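Local coordinates for protein NADH kinase POS5, mitochondrial (Saccharomyces cerevisiae, PDB 3AFO) that phosphorylates NADH, and less readily NAD(+), with ATP in yeast mitochondria, making it a key source of the cellular reductant NADPH, at residues V60-H65 against K159-V164; L117-G122 against L143-G148; H177-E182 against A235-S240; V256-M261 against P273-H278; N296-L301 against L311-E316. All coordinates share one frame; numbering follows the deposited sequence. Where two conformers were deposited one is given.

Contact 1: residues V60-H65 against K159-V164; sequences VEFITH and KEHKKV
His65 and His161 meet in an offset edge-to-face pair, the edge of His161 turned to the face of His65 with the planes 77° apart, and with Phe62 they form an aromatic cluster between helices 53-69 and 161-169. Both helices pack on the parallel sheet of the N-terminal alpha/beta domain. CD2 of His161 lies near the ring plane of Phe62, at its edge, 3.6 Å from Phe62 CD1. His65 is also covered on one face by the aliphatic part of Lys162, whose CG stands 3.7 Å from the ring centroid and close to the ring normal, a CH-pi contact, while Lys162 CD comes within 3.4 Å of His65 CE1. At the solvent-exposed side, OE2 of Glu61 approaches the edge of His161, 3.6 Å from CE1, with the carboxylate nearly perpendicular to the ring; a positive charge on the histidine, if present, would be favoured there. His161 CG is held between its backbone N and carbonyl carbon (chi1 73°), which brings the ring across to helix 53-69. Its rotation is set by Phe158: ND1 is hydrogen-bonded to Phe158 O, and the Phe158 ring stacks on the imidazole. Farther in, Phe62 rests on Ile46 of strand 43-48 and His161 on Phe145 of strand 142-146. A water in the plane of the His65 ring joins the helices, 2.6 Å from His65 NE2 and donating to Lys162 O at 2.7 Å.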
# COMPACT_ATOMS: atom_id res chain seq x y z
N VAL A 60 -37.02 -14.17 -20.60
CA VAL A 60 -38.07 -14.64 -21.50
C VAL A 60 -37.48 -15.50 -22.62
O VAL A 60 -38.01 -16.58 -22.93
CB VAL A 60 -38.90 -13.45 -22.05
CG1 VAL A 60 -39.90 -13.89 -23.12
CG2 VAL A 60 -39.62 -12.77 -20.91
N GLU A 61 -36.37 -15.05 -23.20
CA GLU A 61 -35.69 -15.78 -24.27
C GLU A 61 -35.12 -17.11 -23.78
O GLU A 61 -35.15 -18.12 -24.50
CB GLU A 61 -34.60 -14.89 -24.88
CG GLU A 61 -33.91 -15.46 -26.10
CD GLU A 61 -32.77 -14.56 -26.61
OE1 GLU A 61 -32.76 -13.35 -26.29
OE2 GLU A 61 -31.88 -15.07 -27.32
N PHE A 62 -34.60 -17.13 -22.55
CA PHE A 62 -34.04 -18.36 -22.02
C PHE A 62 -35.13 -19.39 -21.73
O PHE A 62 -34.99 -20.56 -22.10
CB PHE A 62 -33.21 -18.07 -20.76
CG PHE A 62 -32.45 -19.26 -20.26
CD1 PHE A 62 -31.48 -19.86 -21.05
CD2 PHE A 62 -32.69 -19.77 -18.99
CE1 PHE A 62 -30.76 -20.98 -20.59
CE2 PHE A 62 -31.98 -20.88 -18.53
CZ PHE A 62 -31.01 -21.48 -19.33
N ILE A 63 -36.20 -18.95 -21.08
CA ILE A 63 -37.35 -19.79 -20.74
C ILE A 63 -38.03 -20.36 -21.99
O ILE A 63 -38.43 -21.53 -22.01
CB ILE A 63 -38.36 -19.00 -19.88
CG1 ILE A 63 -37.74 -18.67 -18.51
CG2 ILE A 63 -39.67 -19.79 -19.71
CD1 ILE A 63 -38.54 -17.71 -17.67
N THR A 64 -38.16 -19.52 -23.02
CA THR A 64 -38.67 -19.93 -24.34
C THR A 64 -37.82 -21.08 -24.90
O THR A 64 -38.36 -22.12 -25.30
CB THR A 64 -38.77 -18.72 -25.31
OG1 THR A 64 -39.73 -17.78 -24.80
CG2 THR A 64 -39.22 -19.14 -26.73
N HIS A 65 -36.50 -20.91 -24.87
CA HIS A 65 -35.58 -21.97 -25.29
C HIS A 65 -35.75 -23.28 -24.50
O HIS A 65 -35.77 -24.36 -25.09
CB HIS A 65 -34.13 -21.49 -25.23
CG HIS A 65 -33.13 -22.57 -25.46
ND1 HIS A 65 -33.01 -23.23 -26.66
CD2 HIS A 65 -32.18 -23.10 -24.65
CE1 HIS A 65 -32.04 -24.13 -26.58
NE2 HIS A 65 -31.52 -24.07 -25.37
N LYS A 159 -25.31 -14.73 -24.78
CA LYS A 159 -25.33 -15.17 -26.18
C LYS A 159 -25.03 -16.66 -26.31
O LYS A 159 -25.55 -17.32 -27.21
CB LYS A 159 -24.31 -14.39 -27.01
CG LYS A 159 -24.88 -13.21 -27.79
CD LYS A 159 -25.08 -11.98 -26.93
CE LYS A 159 -25.13 -10.72 -27.78
NZ LYS A 159 -25.45 -9.50 -26.98
N GLU A 160 -24.19 -17.17 -25.41
CA GLU A 160 -23.75 -18.56 -25.45
C GLU A 160 -24.74 -19.53 -24.79
O GLU A 160 -24.42 -20.70 -24.61
CB GLU A 160 -22.38 -18.74 -24.76
CG GLU A 160 -21.41 -17.55 -24.77
CD GLU A 160 -20.11 -17.88 -24.01
OE1 GLU A 160 -19.49 -18.93 -24.31
OE2 GLU A 160 -19.71 -17.10 -23.12
N HIS A 161 -25.92 -19.04 -24.40
CA HIS A 161 -26.80 -19.81 -23.48
C HIS A 161 -27.25 -21.20 -23.95
O HIS A 161 -27.32 -22.12 -23.13
CB HIS A 161 -27.99 -18.97 -23.00
CG HIS A 161 -29.05 -18.74 -24.04
ND1 HIS A 161 -29.07 -17.63 -24.85
CD2 HIS A 161 -30.15 -19.47 -24.37
CE1 HIS A 161 -30.12 -17.69 -25.65
NE2 HIS A 161 -30.78 -18.80 -25.38
N LYS A 162 -27.53 -21.37 -25.25
CA LYS A 162 -27.95 -22.68 -25.77
C LYS A 162 -26.85 -23.74 -25.63
O LYS A 162 -27.09 -24.81 -25.08
CB LYS A 162 -28.42 -22.60 -27.23
CG LYS A 162 -29.61 -21.68 -27.46
CD LYS A 162 -30.40 -22.06 -28.72
CE LYS A 162 -29.77 -21.51 -29.99
NZ LYS A 162 -30.73 -21.62 -31.14
N LYS A 163 -25.65 -23.41 -26.11
CA LYS A 163 -24.50 -24.31 -26.08
C LYS A 163 -24.02 -24.64 -24.66
O LYS A 163 -23.63 -25.77 -24.38
CB LYS A 163 -23.36 -23.73 -26.91
CG LYS A 163 -23.47 -22.22 -27.13
CD LYS A 163 -24.70 -21.86 -27.97
CE LYS A 163 -24.69 -22.63 -29.29
NZ LYS A 163 -25.98 -22.57 -30.02
N VAL A 164 -24.07 -23.65 -23.77
CA VAL A 164 -23.64 -23.83 -22.37
C VAL A 164 -24.65 -24.68 -21.61
O VAL A 164 -24.26 -25.65 -20.96
CB VAL A 164 -23.38 -22.47 -21.65
CG1 VAL A 164 -23.09 -22.69 -20.17
CG2 VAL A 164 -22.21 -21.73 -22.32
O HOH W 1 -29.58 -25.78 -24.89

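Contact 2: residues L117-G122 against L143-G148; sequences LLVTLG and LAFALG
Strands 117-122 and 142-146 are the two parallel strands of a beta-alpha-beta unit whose crossover is helix 124-132, in the five-stranded parallel sheet of the N-terminal domain. Leu143 N gives an almost straight bond to Leu118 O (2.8 Å), and Leu143 O accepts from Thr120 N. The alternation continues with Phe145 N to Thr120 O and Gly122 N to Phe145 O, then passes the end of the second strand with Leu147 N to Gly122 O at 3.0 Å. Val119, Leu121, Leu143 and Phe145 share one face, covered by helices 53-69 and 161-169. There Leu121 lies beside Phe145, pointing the same way, with CD2 to CD2 at 3.9 Å, and Val119 CG1 sits at the edge of the Phe145 ring, 4.0 Å from its CD2. Leu147 CD1 closes on Leu121 CB at 3.7 Å. Thr120 and Ala144 occupy the face toward helix 124-132. With chi1 at 60°, Thr120 OG1 stands between its backbone N and carbonyl carbon, 3.3 Å from Ala144 CA, where it meets a water at 2.7 Å that also donates to Phe145 O. Phe145 O thus accepts from both Gly122 N and this water, so the buried hydroxyl and the carbonyl are joined through one solvent molecule, while the side chains of Val119, Leu121, Leu143 and Phe145 on the other face are all apolar.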
# COMPACT_ATOMS: atom_id res chain seq x y z
N LEU A 117 -30.90 -26.51 -10.21
CA LEU A 117 -29.92 -25.62 -10.82
C LEU A 117 -30.37 -24.17 -10.68
O LEU A 117 -31.53 -23.85 -10.98
CB LEU A 117 -29.73 -25.97 -12.30
CG LEU A 117 -28.76 -25.14 -13.15
CD1 LEU A 117 -27.33 -25.55 -12.90
CD2 LEU A 117 -29.09 -25.26 -14.63
N LEU A 118 -29.46 -23.33 -10.22
CA LEU A 118 -29.66 -21.89 -10.18
C LEU A 118 -29.03 -21.26 -11.42
O LEU A 118 -27.85 -21.47 -11.69
CB LEU A 118 -29.06 -21.29 -8.89
CG LEU A 118 -28.93 -19.75 -8.79
CD1 LEU A 118 -30.29 -19.06 -8.83
CD2 LEU A 118 -28.13 -19.31 -7.55
N VAL A 119 -29.84 -20.51 -12.18
CA VAL A 119 -29.37 -19.77 -13.34
C VAL A 119 -29.56 -18.27 -13.05
O VAL A 119 -30.66 -17.84 -12.75
CB VAL A 119 -30.13 -20.15 -14.64
CG1 VAL A 119 -29.74 -19.22 -15.79
CG2 VAL A 119 -29.87 -21.62 -15.04
N THR A 120 -28.47 -17.51 -13.14
CA THR A 120 -28.52 -16.07 -12.89
C THR A 120 -28.32 -15.26 -14.18
O THR A 120 -27.49 -15.59 -15.02
CB THR A 120 -27.48 -15.63 -11.82
OG1 THR A 120 -26.18 -15.97 -12.28
CG2 THR A 120 -27.73 -16.35 -10.48
N LEU A 121 -29.11 -14.20 -14.32
CA LEU A 121 -29.05 -13.33 -15.48
C LEU A 121 -28.80 -11.89 -15.02
O LEU A 121 -29.71 -11.20 -14.57
CB LEU A 121 -30.36 -13.44 -16.29
CG LEU A 121 -30.77 -14.84 -16.76
CD1 LEU A 121 -32.19 -14.81 -17.26
CD2 LEU A 121 -29.84 -15.40 -17.83
N GLY A 122 -27.55 -11.46 -15.08
CA GLY A 122 -27.20 -10.13 -14.58
C GLY A 122 -25.73 -9.98 -14.27
O GLY A 122 -24.89 -10.21 -15.14
N LEU A 143 -25.25 -21.49 -12.61
CA LEU A 143 -24.94 -21.18 -14.00
C LEU A 143 -25.18 -19.69 -14.20
O LEU A 143 -26.31 -19.23 -14.10
CB LEU A 143 -25.83 -21.99 -14.97
CG LEU A 143 -25.59 -21.74 -16.47
CD1 LEU A 143 -24.13 -21.89 -16.84
CD2 LEU A 143 -26.48 -22.63 -17.37
N ALA A 144 -24.09 -18.96 -14.46
CA ALA A 144 -24.13 -17.52 -14.38
C ALA A 144 -23.87 -16.87 -15.74
O ALA A 144 -22.81 -17.06 -16.35
CB ALA A 144 -23.13 -17.03 -13.33
N PHE A 145 -24.85 -16.10 -16.22
CA PHE A 145 -24.72 -15.37 -17.48
C PHE A 145 -24.64 -13.88 -17.25
O PHE A 145 -25.48 -13.31 -16.56
CB PHE A 145 -25.91 -15.66 -18.41
CG PHE A 145 -25.98 -17.08 -18.89
CD1 PHE A 145 -25.14 -17.53 -19.90
CD2 PHE A 145 -26.94 -17.95 -18.37
CE1 PHE A 145 -25.22 -18.84 -20.36
CE2 PHE A 145 -27.03 -19.26 -18.83
CZ PHE A 145 -26.17 -19.71 -19.83
N ALA A 146 -23.65 -13.24 -17.86
CA ALA A 146 -23.42 -11.81 -17.72
C ALA A 146 -24.28 -10.98 -18.68
O ALA A 146 -24.16 -11.11 -19.90
CB ALA A 146 -21.96 -11.50 -17.94
N LEU A 147 -25.14 -10.15 -18.11
CA LEU A 147 -25.93 -9.21 -18.88
C LEU A 147 -25.75 -7.82 -18.31
O LEU A 147 -25.57 -7.68 -17.10
CB LEU A 147 -27.41 -9.59 -18.88
CG LEU A 147 -27.71 -10.77 -19.81
CD1 LEU A 147 -28.55 -11.80 -19.10
CD2 LEU A 147 -28.35 -10.30 -21.12
N GLY A 148 -25.84 -6.81 -19.16
CA GLY A 148 -25.68 -5.42 -18.73
C GLY A 148 -24.22 -5.13 -18.40
O GLY A 148 -23.31 -5.69 -19.03
O HOH W 2 -25.16 -13.77 -13.49

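Contact 3: residues H177-E182 against A235-S240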
# COMPACT_ATOMS: atom_id res chain seq x y z
N HIS A 177 -15.45 -24.93 -7.16
CA HIS A 177 -15.96 -24.88 -5.80
C HIS A 177 -15.55 -23.58 -5.11
O HIS A 177 -14.38 -23.21 -5.12
CB HIS A 177 -15.49 -26.09 -5.00
CG HIS A 177 -15.98 -26.08 -3.59
ND1 HIS A 177 -17.27 -26.45 -3.25
CD2 HIS A 177 -15.37 -25.73 -2.44
CE1 HIS A 177 -17.42 -26.33 -1.95
NE2 HIS A 177 -16.29 -25.89 -1.43
N ARG A 178 -16.53 -22.88 -4.55
CA ARG A 178 -16.28 -21.67 -3.78
C ARG A 178 -16.83 -21.90 -2.39
O ARG A 178 -17.98 -22.33 -2.24
CB ARG A 178 -16.95 -20.45 -4.41
CG ARG A 178 -16.53 -20.12 -5.84
CD ARG A 178 -17.29 -18.87 -6.33
NE ARG A 178 -17.00 -18.46 -7.71
CZ ARG A 178 -15.89 -17.82 -8.10
NH1 ARG A 178 -14.92 -17.54 -7.23
NH2 ARG A 178 -15.74 -17.49 -9.38
N THR A 179 -16.03 -21.61 -1.38
CA THR A 179 -16.41 -21.82 0.01
C THR A 179 -17.30 -20.68 0.52
O THR A 179 -17.34 -19.61 -0.08
CB THR A 179 -15.17 -21.96 0.91
OG1 THR A 179 -15.57 -22.15 2.27
CG2 THR A 179 -14.31 -20.73 0.80
N ARG A 180 -18.02 -20.94 1.61
CA ARG A 180 -18.91 -19.96 2.23
C ARG A 180 -18.48 -19.67 3.66
O ARG A 180 -18.01 -20.58 4.36
CB ARG A 180 -20.34 -20.50 2.28
CG ARG A 180 -21.11 -20.48 0.97
CD ARG A 180 -22.60 -20.72 1.21
NE ARG A 180 -22.87 -22.09 1.67
CZ ARG A 180 -24.08 -22.56 1.98
NH1 ARG A 180 -25.16 -21.79 1.87
NH2 ARG A 180 -24.21 -23.82 2.39
N LEU A 181 -18.66 -18.42 4.08
CA LEU A 181 -18.51 -18.03 5.48
C LEU A 181 -19.87 -18.00 6.19
O LEU A 181 -20.92 -17.84 5.56
CB LEU A 181 -17.85 -16.65 5.60
CG LEU A 181 -16.40 -16.45 5.15
CD1 LEU A 181 -15.98 -15.00 5.35
CD2 LEU A 181 -15.45 -17.37 5.89
N GLU A 182 -19.82 -18.17 7.51
CA GLU A 182 -20.99 -18.01 8.36
C GLU A 182 -20.76 -16.85 9.29
O GLU A 182 -19.71 -16.77 9.94
CB GLU A 182 -21.24 -19.26 9.18
CG GLU A 182 -21.79 -20.43 8.41
CD GLU A 182 -22.19 -21.58 9.32
OE1 GLU A 182 -22.21 -21.41 10.56
OE2 GLU A 182 -22.47 -22.67 8.80
N ALA A 235 -13.43 -11.77 4.31
CA ALA A 235 -13.77 -12.17 2.95
C ALA A 235 -13.33 -13.59 2.65
O ALA A 235 -12.34 -14.08 3.21
CB ALA A 235 -13.16 -11.21 1.92
N THR A 236 -14.09 -14.25 1.79
CA THR A 236 -13.64 -15.49 1.19
C THR A 236 -12.62 -15.11 0.12
O THR A 236 -12.53 -13.94 -0.25
CB THR A 236 -14.80 -16.19 0.46
OG1 THR A 236 -15.31 -15.30 -0.54
CG2 THR A 236 -15.92 -16.58 1.43
N PRO A 237 -11.88 -16.10 -0.40
CA PRO A 237 -11.03 -15.89 -1.57
C PRO A 237 -11.83 -15.33 -2.75
O PRO A 237 -11.33 -14.44 -3.46
CB PRO A 237 -10.52 -17.30 -1.88
CG PRO A 237 -10.43 -17.92 -0.47
CD PRO A 237 -11.72 -17.47 0.15
N THR A 238 -13.05 -15.82 -2.95
CA THR A 238 -13.95 -15.22 -3.95
C THR A 238 -14.12 -13.71 -3.70
O THR A 238 -14.05 -12.90 -4.62
CB THR A 238 -15.33 -15.94 -3.96
OG1 THR A 238 -15.15 -17.27 -4.46
CG2 THR A 238 -16.34 -15.21 -4.85
N GLY A 239 -14.30 -13.33 -2.43
CA GLY A 239 -14.46 -11.92 -2.06
C GLY A 239 -13.19 -11.09 -2.03
O GLY A 239 -13.25 -9.88 -1.81
N SER A 240 -12.03 -11.73 -2.24
CA SER A 240 -10.75 -11.01 -2.26
C SER A 240 -10.68 -9.98 -3.39
O SER A 240 -9.98 -8.97 -3.29
CB SER A 240 -9.55 -11.97 -2.34
OG SER A 240 -9.42 -12.54 -3.63
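Arg178 is fully extended from CG to NE, with CG lying beside its own backbone N, and this carries the guanidinium across to Thr238. There chi1 of -68° puts OG1 on the side facing the arginine. NH1 donates to Thr238 OG1 at 2.8 Å, the oxygen lying 18° out of the guanidinium plane and the N-H...O angle being 148°. The two side chains cross at about a right angle, and OG1 also lies 3.3 Å from Arg178 CD. NH2 of the same guanidinium is hydrogen-bonded to O4 of a methylpentanediol molecule, probably from the crystallisation liquor. Thr238 belongs to the NADH pocket, where its backbone O is hydrogen-bonded to N6A of the dinucleotide; Arg178 therefore holds the side chain of a residue that grips the adenine through its main chain. The turn carrying Thr238 is an ST motif, with Thr236 OG1 accepting from Gly239 N at 2.9 Å and also hydrogen-bonded to Met199 O. This leaves the methyl of Thr236 facing strand 174-186, where CG2 packs 3.8 Å from Leu181 CG and 3.7 Å from Thr179 O.

Contact 4: residues V256-M261 against P273-H278; sequences VPAILM and PLILPH
Ile259 and Leu276 exchange two backbone hydrogen bonds, Leu276 N to Ile259 O at 2.8 Å and Ile259 N to Leu276 O at 2.9 Å, and Met261 and Leu274 form the next hydrogen-bonded pair of this antiparallel beta hairpin. Its strands, 258-266 and 274-277, lie at one margin of a six-stranded sheet within the chain, and in the assembly Leu274 and Ile275 pair in parallel with a strand of the second subunit, carrying the sheet across the interface. On the face of Ile259, Met261, Leu274 and Leu276, the Met261 chain runs out straight to SD and then bends (chi3 -71°). SD consequently lies beside Leu274 CD1 at 4.1 Å while CE turns to Leu276 CD1. This face packs on Ile282 and Ile217 of neighbouring strands, and Leu276 also touches Trp364 of the second subunit. On the other face, Leu260 and Ile275 run side by side, with Leu260 CG to Ile275 CD1 at 3.8 Å, and Ala258 CB fits against Ile275 CG2. Where the strands part, Pro257 CB rests obliquely on the ring of His278, 3.9 Å from CD2. A water there, unusually close to Pro257 O, accepts from His278 N at 2.8 Å.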
# COMPACT_ATOMS: atom_id res chain seq x y z
N VAL A 256 -7.61 -21.45 -2.77
CA VAL A 256 -6.87 -21.36 -1.51
C VAL A 256 -7.88 -21.43 -0.37
O VAL A 256 -8.88 -20.69 -0.40
CB VAL A 256 -6.06 -20.02 -1.41
CG1 VAL A 256 -5.45 -19.84 -0.01
CG2 VAL A 256 -4.97 -19.97 -2.48
N PRO A 257 -7.66 -22.32 0.62
CA PRO A 257 -8.52 -22.27 1.80
C PRO A 257 -7.99 -21.24 2.79
O PRO A 257 -6.97 -21.45 3.42
CB PRO A 257 -8.42 -23.69 2.39
CG PRO A 257 -7.36 -24.41 1.62
CD PRO A 257 -6.68 -23.42 0.71
N ALA A 258 -8.70 -20.12 2.91
CA ALA A 258 -8.27 -19.01 3.78
C ALA A 258 -9.45 -18.10 4.04
O ALA A 258 -10.44 -18.14 3.32
CB ALA A 258 -7.16 -18.22 3.10
N ILE A 259 -9.33 -17.28 5.09
CA ILE A 259 -10.24 -16.19 5.34
C ILE A 259 -9.40 -14.93 5.32
O ILE A 259 -8.36 -14.87 5.99
CB ILE A 259 -10.91 -16.31 6.74
CG1 ILE A 259 -11.66 -17.64 6.87
CG2 ILE A 259 -11.83 -15.08 7.00
CD1 ILE A 259 -12.22 -17.94 8.28
N LEU A 260 -9.84 -13.93 4.57
CA LEU A 260 -9.15 -12.64 4.56
C LEU A 260 -9.69 -11.76 5.66
O LEU A 260 -10.90 -11.69 5.87
CB LEU A 260 -9.34 -11.91 3.21
CG LEU A 260 -8.54 -12.44 2.00
CD1 LEU A 260 -9.18 -13.69 1.38
CD2 LEU A 260 -8.40 -11.35 0.94
N MET A 261 -8.79 -11.07 6.36
CA MET A 261 -9.16 -10.00 7.28
C MET A 261 -8.53 -8.71 6.78
O MET A 261 -7.30 -8.56 6.85
CB MET A 261 -8.71 -10.31 8.71
CG MET A 261 -9.06 -9.21 9.71
SD MET A 261 -8.57 -9.67 11.38
CE MET A 261 -9.77 -10.96 11.75
N PRO A 273 -3.03 -6.14 5.74
CA PRO A 273 -4.07 -7.16 5.61
C PRO A 273 -3.58 -8.55 6.03
O PRO A 273 -2.40 -8.88 5.81
CB PRO A 273 -4.42 -7.14 4.11
CG PRO A 273 -4.04 -5.75 3.67
CD PRO A 273 -2.80 -5.43 4.46
N LEU A 274 -4.45 -9.34 6.65
CA LEU A 274 -4.09 -10.67 7.15
C LEU A 274 -4.76 -11.77 6.34
O LEU A 274 -5.90 -11.60 5.89
CB LEU A 274 -4.51 -10.84 8.62
CG LEU A 274 -3.93 -9.92 9.70
CD1 LEU A 274 -4.51 -10.32 11.08
CD2 LEU A 274 -2.38 -9.91 9.72
N ILE A 275 -4.07 -12.89 6.19
CA ILE A 275 -4.64 -14.08 5.56
C ILE A 275 -4.64 -15.18 6.62
O ILE A 275 -3.58 -15.58 7.11
CB ILE A 275 -3.85 -14.54 4.31
CG1 ILE A 275 -3.59 -13.37 3.30
CG2 ILE A 275 -4.52 -15.75 3.64
CD1 ILE A 275 -4.82 -12.86 2.57
N LEU A 276 -5.83 -15.64 6.98
CA LEU A 276 -6.00 -16.57 8.09
C LEU A 276 -6.40 -17.95 7.57
O LEU A 276 -6.94 -18.04 6.48
CB LEU A 276 -7.08 -16.03 9.05
CG LEU A 276 -6.96 -14.58 9.52
CD1 LEU A 276 -8.19 -14.19 10.36
CD2 LEU A 276 -5.67 -14.35 10.31
N PRO A 277 -6.11 -19.02 8.35
CA PRO A 277 -6.52 -20.38 8.02
C PRO A 277 -8.03 -20.49 7.89
O PRO A 277 -8.77 -19.79 8.60
CB PRO A 277 -6.10 -21.17 9.27
CG PRO A 277 -5.07 -20.39 9.88
CD PRO A 277 -5.44 -18.98 9.66
N HIS A 278 -8.50 -21.38 7.01
CA HIS A 278 -9.93 -21.60 6.85
C HIS A 278 -10.57 -22.12 8.15
O HIS A 278 -11.76 -21.94 8.37
CB HIS A 278 -10.22 -22.55 5.68
CG HIS A 278 -10.04 -23.99 6.02
ND1 HIS A 278 -11.11 -24.81 6.34
CD2 HIS A 278 -8.93 -24.75 6.13
CE1 HIS A 278 -10.65 -26.02 6.62
NE2 HIS A 278 -9.33 -26.01 6.50
O HOH W 3 -6.42 -22.63 5.61

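Contact 5: residues N296-L301 against L311-E316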
# COMPACT_ATOMS: atom_id res chain seq x y z
N ASN A 296 -25.38 3.70 20.24
CA ASN A 296 -26.29 2.93 19.38
C ASN A 296 -26.08 3.24 17.90
O ASN A 296 -25.69 4.35 17.55
CB ASN A 296 -27.74 3.18 19.79
CG ASN A 296 -28.22 2.23 20.90
OD1 ASN A 296 -29.33 1.71 20.84
ND2 ASN A 296 -27.37 2.00 21.90
N SER A 297 -26.35 2.24 17.06
CA SER A 297 -26.22 2.37 15.60
C SER A 297 -24.85 2.89 15.17
O SER A 297 -24.73 3.58 14.16
CB SER A 297 -27.33 3.29 15.04
OG SER A 297 -28.61 2.73 15.24
N VAL A 298 -23.83 2.55 15.94
CA VAL A 298 -22.48 3.07 15.68
C VAL A 298 -21.79 2.36 14.51
O VAL A 298 -20.84 2.91 13.92
CB VAL A 298 -21.59 3.10 16.96
CG1 VAL A 298 -22.19 4.05 17.99
CG2 VAL A 298 -21.41 1.69 17.55
N VAL A 299 -22.28 1.16 14.18
CA VAL A 299 -21.71 0.34 13.11
C VAL A 299 -22.79 -0.39 12.31
O VAL A 299 -23.75 -0.90 12.87
CB VAL A 299 -20.75 -0.72 13.67
CG1 VAL A 299 -19.91 -1.29 12.54
CG2 VAL A 299 -19.86 -0.14 14.75
N LYS A 300 -22.61 -0.44 11.00
CA LYS A 300 -23.50 -1.21 10.15
C LYS A 300 -22.88 -2.56 9.85
O LYS A 300 -21.67 -2.66 9.65
CB LYS A 300 -23.80 -0.46 8.84
CG LYS A 300 -25.03 -0.98 8.09
CD LYS A 300 -25.29 -0.23 6.78
CE LYS A 300 -25.63 1.24 7.00
NZ LYS A 300 -26.88 1.45 7.79
N LEU A 301 -23.70 -3.61 9.84
CA LEU A 301 -23.26 -4.93 9.43
C LEU A 301 -23.85 -5.26 8.06
O LEU A 301 -25.08 -5.19 7.86
CB LEU A 301 -23.70 -5.98 10.46
CG LEU A 301 -23.51 -7.45 10.06
CD1 LEU A 301 -22.03 -7.85 9.96
CD2 LEU A 301 -24.25 -8.38 11.04
N LEU A 311 -25.63 -2.03 14.41
CA LEU A 311 -25.20 -2.69 15.63
C LEU A 311 -24.84 -1.65 16.67
O LEU A 311 -24.50 -0.51 16.35
CB LEU A 311 -24.00 -3.62 15.37
CG LEU A 311 -24.13 -4.78 14.38
CD1 LEU A 311 -22.90 -5.70 14.49
CD2 LEU A 311 -25.43 -5.57 14.57
N ASP A 312 -24.94 -2.07 17.93
CA ASP A 312 -24.66 -1.23 19.09
C ASP A 312 -23.39 -1.70 19.78
O ASP A 312 -22.97 -2.85 19.62
CB ASP A 312 -25.84 -1.29 20.07
CG ASP A 312 -27.19 -1.12 19.38
OD1 ASP A 312 -27.32 -0.21 18.53
OD2 ASP A 312 -28.12 -1.90 19.68
N VAL A 313 -22.78 -0.81 20.55
CA VAL A 313 -21.68 -1.16 21.44
C VAL A 313 -22.09 -2.36 22.29
O VAL A 313 -23.15 -2.36 22.91
CB VAL A 313 -21.30 0.05 22.34
CG1 VAL A 313 -20.37 -0.37 23.48
CG2 VAL A 313 -20.68 1.16 21.51
N GLY A 314 -21.24 -3.40 22.29
CA GLY A 314 -21.50 -4.62 23.02
C GLY A 314 -21.96 -5.80 22.18
O GLY A 314 -21.84 -6.95 22.61
N ASP A 315 -22.51 -5.52 20.99
CA ASP A 315 -22.86 -6.58 20.04
C ASP A 315 -21.56 -7.28 19.60
O ASP A 315 -20.49 -6.68 19.64
CB ASP A 315 -23.56 -5.99 18.80
CG ASP A 315 -24.98 -5.44 19.10
OD1 ASP A 315 -25.48 -5.58 20.23
OD2 ASP A 315 -25.58 -4.84 18.19
N GLU A 316 -21.66 -8.54 19.21
CA GLU A 316 -20.52 -9.27 18.63
C GLU A 316 -20.96 -10.04 17.42
O GLU A 316 -22.10 -10.53 17.36
CB GLU A 316 -19.94 -10.31 19.59
CG GLU A 316 -19.56 -9.84 20.97
CD GLU A 316 -19.27 -11.03 21.87
OE1 GLU A 316 -19.89 -12.09 21.67
OE2 GLU A 316 -18.43 -10.92 22.78
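The side-chain amide of Asn296 and the carboxylate of Asp312 are stacked, their planes only 16° apart, with Asn296 CG 3.5 Å from Asp312 OD1. That same OD1 receives the backbone N of Ser297 at 3.0 Å, nearly along its C-O axis and with an almost straight N-H...O angle of 168°. Asp312 CG stays beside its own backbone N (chi1 -46°), which turns OD1 toward segment 296-301. Next along, opposite Leu311, segment 296-301 carries a classic beta bulge at Val298 and Val299: Leu311 N donates to Val299 O at 2.7 Å, whereas Val298 N to Leu311 O is weak, at 3.2 Å and strongly bent. The apolar side chains follow, Val298 CG2 against Val313 CG2, and Leu301 CB 4.1 Å from Leu311 CD1. A type II turn from Asp312 to Asp315 with Gly314 at its third position reverses the chain; Asp312 N reaches Asp315 OD2 from above the carboxylate plane, and that oxygen also forms a salt bridge with Lys187. Leu301 and Leu311 pack on Leu204 of strand 201-205 within the six-stranded sheet, while Val298 leans on Ile286 of strand 282-286, at the end where strand 306-311 gives way to the turn before strand 316-321.

How the contacts relate
Contacts 1 and 2 belong to the N-terminal domain and touch directly, with contact 2 nested along the chain inside the loop that contact 1 closes: Val164 CG1 meets Leu143 CD1 at 3.6 Å, and Phe62 CE2 meets Val119 CG1 at 3.9 Å. Contacts 3 and 4 adjoin as well, Ala235 O lying 2.9 Å from Leu260 N, so the strand leading into the loop beside the NADH adenine pairs with the hairpin that reaches the subunit interface. Contact 5 lies in the same six-stranded sheet as contact 4, their centres about 24 Å apart. Contact 3 holds a pocket residue, Thr238, whereas Gly122 of contact 2 and Leu260 of contact 4 lie about 10 Å from bound NADH and Leu301 of contact 5 about 11 Å.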